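Local coordinates for D-aminopeptidase (Burkholderia sp. LK4, PDB 5TZB), which probably cleaves N-terminal residues, including beta-amino acids, from peptides as a beta-aminopeptidase of the Ntn-hydrolase type, at residues C[51-65]-C[179-191]. Residues are numbered along the deposited sequence; the frame is centred on the assembly and turned at random.
Sequences HCTLNEENGDASIRT and AEGGVGGGTGMIC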
# COMPACT_ATOMS: atom_id res chain seq x y z
N HIS C 51 -27.98 17.72 0.18
CA HIS C 51 -27.16 18.75 0.80
C HIS C 51 -27.87 19.31 2.04
O HIS C 51 -29.10 19.32 2.11
CB HIS C 51 -26.87 19.93 -0.15
CG HIS C 51 -26.09 19.57 -1.38
ND1 HIS C 51 -24.87 18.92 -1.34
CD2 HIS C 51 -26.32 19.85 -2.69
CE1 HIS C 51 -24.41 18.78 -2.57
NE2 HIS C 51 -25.27 19.34 -3.41
N CYS C 52 -27.08 19.75 3.02
CA CYS C 52 -27.58 20.66 4.05
C CYS C 52 -26.61 21.83 4.11
O CYS C 52 -25.42 21.64 4.39
CB CYS C 52 -27.72 20.00 5.41
SG CYS C 52 -28.23 21.16 6.71
N THR C 53 -27.10 23.02 3.81
CA THR C 53 -26.27 24.21 3.67
C THR C 53 -26.44 25.17 4.85
O THR C 53 -27.57 25.53 5.20
CB THR C 53 -26.59 24.94 2.35
OG1 THR C 53 -26.39 24.03 1.27
CG2 THR C 53 -25.69 26.18 2.16
N LEU C 54 -25.33 25.53 5.49
CA LEU C 54 -25.36 26.46 6.62
C LEU C 54 -24.74 27.79 6.23
O LEU C 54 -23.56 27.87 5.91
CB LEU C 54 -24.61 25.89 7.81
CG LEU C 54 -25.15 24.55 8.31
CD1 LEU C 54 -24.36 24.08 9.53
CD2 LEU C 54 -26.65 24.65 8.61
N ASN C 55 -25.54 28.85 6.26
CA ASN C 55 -25.00 30.16 5.99
C ASN C 55 -25.63 31.12 7.00
O ASN C 55 -26.83 31.37 6.98
CB ASN C 55 -25.31 30.56 4.54
CG ASN C 55 -24.86 31.97 4.20
OD1 ASN C 55 -24.47 32.76 5.07
ND2 ASN C 55 -24.94 32.31 2.91
N GLU C 56 -24.79 31.67 7.88
CA GLU C 56 -25.26 32.57 8.93
C GLU C 56 -24.18 33.59 9.20
O GLU C 56 -23.05 33.24 9.53
CB GLU C 56 -25.60 31.79 10.21
CG GLU C 56 -26.83 30.91 10.10
CD GLU C 56 -28.11 31.63 10.48
OE1 GLU C 56 -28.07 32.49 11.39
OE2 GLU C 56 -29.16 31.33 9.87
N GLU C 57 -24.54 34.87 9.06
CA GLU C 57 -23.59 35.96 9.26
C GLU C 57 -23.44 36.24 10.75
O GLU C 57 -24.43 36.52 11.43
CB GLU C 57 -24.08 37.21 8.53
CG GLU C 57 -23.24 38.46 8.75
CD GLU C 57 -21.97 38.46 7.94
OE1 GLU C 57 -21.84 37.62 7.02
OE2 GLU C 57 -21.08 39.30 8.23
N ASN C 58 -22.21 36.18 11.26
CA ASN C 58 -21.98 36.48 12.67
C ASN C 58 -20.50 36.76 12.99
O ASN C 58 -19.90 36.06 13.81
CB ASN C 58 -22.49 35.32 13.53
CG ASN C 58 -22.62 35.69 14.99
OD1 ASN C 58 -22.82 36.85 15.34
ND2 ASN C 58 -22.48 34.69 15.86
N GLY C 59 -19.96 37.82 12.40
CA GLY C 59 -18.56 38.17 12.57
C GLY C 59 -17.53 37.06 12.39
O GLY C 59 -17.46 36.42 11.34
N ASP C 60 -16.73 36.80 13.43
CA ASP C 60 -15.67 35.81 13.30
C ASP C 60 -16.25 34.46 13.70
O ASP C 60 -15.57 33.43 13.69
CB ASP C 60 -14.48 36.22 14.17
CG ASP C 60 -13.25 35.33 14.00
OD1 ASP C 60 -12.25 35.82 13.43
OD2 ASP C 60 -13.24 34.17 14.49
N ALA C 61 -17.56 34.45 13.91
CA ALA C 61 -18.28 33.24 14.25
C ALA C 61 -19.27 32.91 13.15
O ALA C 61 -20.21 32.14 13.36
CB ALA C 61 -18.99 33.40 15.59
N SER C 62 -19.05 33.50 11.98
CA SER C 62 -19.88 33.25 10.81
C SER C 62 -19.79 31.78 10.40
O SER C 62 -18.74 31.15 10.50
CB SER C 62 -19.48 34.15 9.63
OG SER C 62 -19.78 35.51 9.91
N ILE C 63 -20.92 31.25 9.95
CA ILE C 63 -21.00 29.86 9.54
C ILE C 63 -21.11 29.78 8.03
O ILE C 63 -22.05 30.32 7.44
CB ILE C 63 -22.20 29.16 10.19
CG1 ILE C 63 -22.16 29.33 11.71
CG2 ILE C 63 -22.21 27.69 9.82
CD1 ILE C 63 -23.41 28.81 12.42
N ARG C 64 -20.14 29.14 7.39
CA ARG C 64 -20.22 28.90 5.95
C ARG C 64 -19.77 27.48 5.71
O ARG C 64 -18.64 27.24 5.29
CB ARG C 64 -19.33 29.89 5.17
CG ARG C 64 -19.77 31.33 5.34
CD ARG C 64 -21.14 31.61 4.73
NE ARG C 64 -21.54 33.00 4.95
CZ ARG C 64 -21.19 34.01 4.17
NH1 ARG C 64 -20.45 33.78 3.09
NH2 ARG C 64 -21.59 35.25 4.44
N THR C 65 -20.66 26.53 5.97
CA THR C 65 -20.29 25.13 5.94
C THR C 65 -21.54 24.27 5.77
O THR C 65 -22.61 24.78 5.48
CB THR C 65 -19.52 24.71 7.22
OG1 THR C 65 -18.95 23.41 7.05
CG2 THR C 65 -20.44 24.70 8.44
N ALA C 179 -27.43 19.99 -6.96
CA ALA C 179 -26.97 21.37 -6.84
C ALA C 179 -25.45 21.44 -6.68
O ALA C 179 -24.85 20.60 -6.00
CB ALA C 179 -27.67 22.07 -5.67
N GLU C 180 -24.84 22.43 -7.31
CA GLU C 180 -23.38 22.56 -7.30
C GLU C 180 -22.89 23.87 -6.68
O GLU C 180 -23.68 24.74 -6.32
CB GLU C 180 -22.83 22.40 -8.72
CG GLU C 180 -23.13 21.04 -9.35
CD GLU C 180 -22.66 20.95 -10.79
OE1 GLU C 180 -23.06 21.81 -11.63
OE2 GLU C 180 -21.88 20.03 -11.10
N GLY C 181 -21.58 23.99 -6.52
CA GLY C 181 -20.98 25.20 -6.00
C GLY C 181 -20.96 25.25 -4.48
O GLY C 181 -20.73 24.22 -3.82
N GLY C 182 -21.26 26.42 -3.94
CA GLY C 182 -21.23 26.66 -2.50
C GLY C 182 -22.43 26.14 -1.75
O GLY C 182 -23.16 26.91 -1.13
N VAL C 183 -22.63 24.82 -1.79
CA VAL C 183 -23.74 24.17 -1.11
C VAL C 183 -23.28 22.97 -0.30
O VAL C 183 -22.21 22.40 -0.58
CB VAL C 183 -24.82 23.68 -2.11
CG1 VAL C 183 -25.48 24.86 -2.81
CG2 VAL C 183 -24.21 22.74 -3.11
N GLY C 184 -24.07 22.57 0.69
CA GLY C 184 -23.77 21.38 1.47
C GLY C 184 -22.36 21.45 2.02
O GLY C 184 -21.96 22.46 2.60
N GLY C 185 -21.58 20.40 1.79
CA GLY C 185 -20.22 20.38 2.26
C GLY C 185 -19.33 21.38 1.54
O GLY C 185 -18.28 21.76 2.06
N GLY C 186 -19.74 21.83 0.36
CA GLY C 186 -18.90 22.74 -0.41
C GLY C 186 -19.14 24.21 -0.15
O GLY C 186 -18.49 25.07 -0.74
N THR C 187 -20.04 24.50 0.79
CA THR C 187 -20.49 25.86 1.05
C THR C 187 -19.37 26.88 1.23
O THR C 187 -19.39 27.94 0.60
CB THR C 187 -21.43 25.89 2.28
OG1 THR C 187 -22.59 25.10 1.99
CG2 THR C 187 -21.87 27.30 2.59
N GLY C 188 -18.38 26.58 2.06
CA GLY C 188 -17.33 27.55 2.31
C GLY C 188 -16.01 27.29 1.62
O GLY C 188 -14.98 27.83 2.02
N MET C 189 -16.03 26.49 0.55
CA MET C 189 -14.80 26.05 -0.09
C MET C 189 -14.30 26.99 -1.20
O MET C 189 -15.05 27.77 -1.79
CB MET C 189 -14.98 24.64 -0.64
CG MET C 189 -15.35 23.62 0.44
SD MET C 189 -14.17 23.67 1.82
CE MET C 189 -15.05 22.71 3.05
N ILE C 190 -13.01 26.88 -1.46
CA ILE C 190 -12.29 27.75 -2.39
C ILE C 190 -11.42 26.90 -3.31
O ILE C 190 -10.68 26.04 -2.85
CB ILE C 190 -11.42 28.75 -1.61
CG1 ILE C 190 -12.31 29.68 -0.77
CG2 ILE C 190 -10.50 29.52 -2.54
CD1 ILE C 190 -11.54 30.59 0.19
N CYS C 191 -11.53 27.12 -4.61
CA CYS C 191 -10.82 26.31 -5.60
C CYS C 191 -10.11 27.19 -6.63
O CYS C 191 -10.71 28.10 -7.21
CB CYS C 191 -11.78 25.34 -6.28
SG CYS C 191 -11.00 24.24 -7.50
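The hydroxyl of T53 receives the backbone N-H of G184 in a nearly straight hydrogen bond, T53 OG1 to G184 N 2.8 Å with 179° at the hydrogen. T53 OG1 sits beside its own backbone N (chi1 -57°), which turns it to the 179-191 loop, while T53 CG2 lies 3.3 Å from T187 OG1, the two side chains crossing at an angle. A beta-branched threonine suits this place because one branch bonds and the other packs. The T187 hydroxyl is itself bonded back to the carbonyl O of G184, fixing its rotation, and its methyl rests on the backbone of R64 and T65.

H51 holds the other end of the loop. Its NE2 donates to the carbonyl O of A179 at 2.9 Å, a bent bond (146°) whose acceptor is tilted out of the ring plane, and ND1 is bonded to T68, so both ring nitrogens are engaged. One face of the imidazole carries V183, whose CG2 stands 3.7 Å from the ring centroid in a CH-pi contact. Glycine suits G184, with its positive phi and its CA close against the CB of H51; that CA also approaches C52 O at 3.4 Å in a CA-H...O contact. G188 likewise sets its bare CA 3.3 Å from R64 O, at the type I turn from G186 to M189.

Together these contacts seat a glycine-rich loop, punctuated by V183 and T187, against the antiparallel beta hairpin of strands 48-56 and 63-71 in the peptidase family S58 fold.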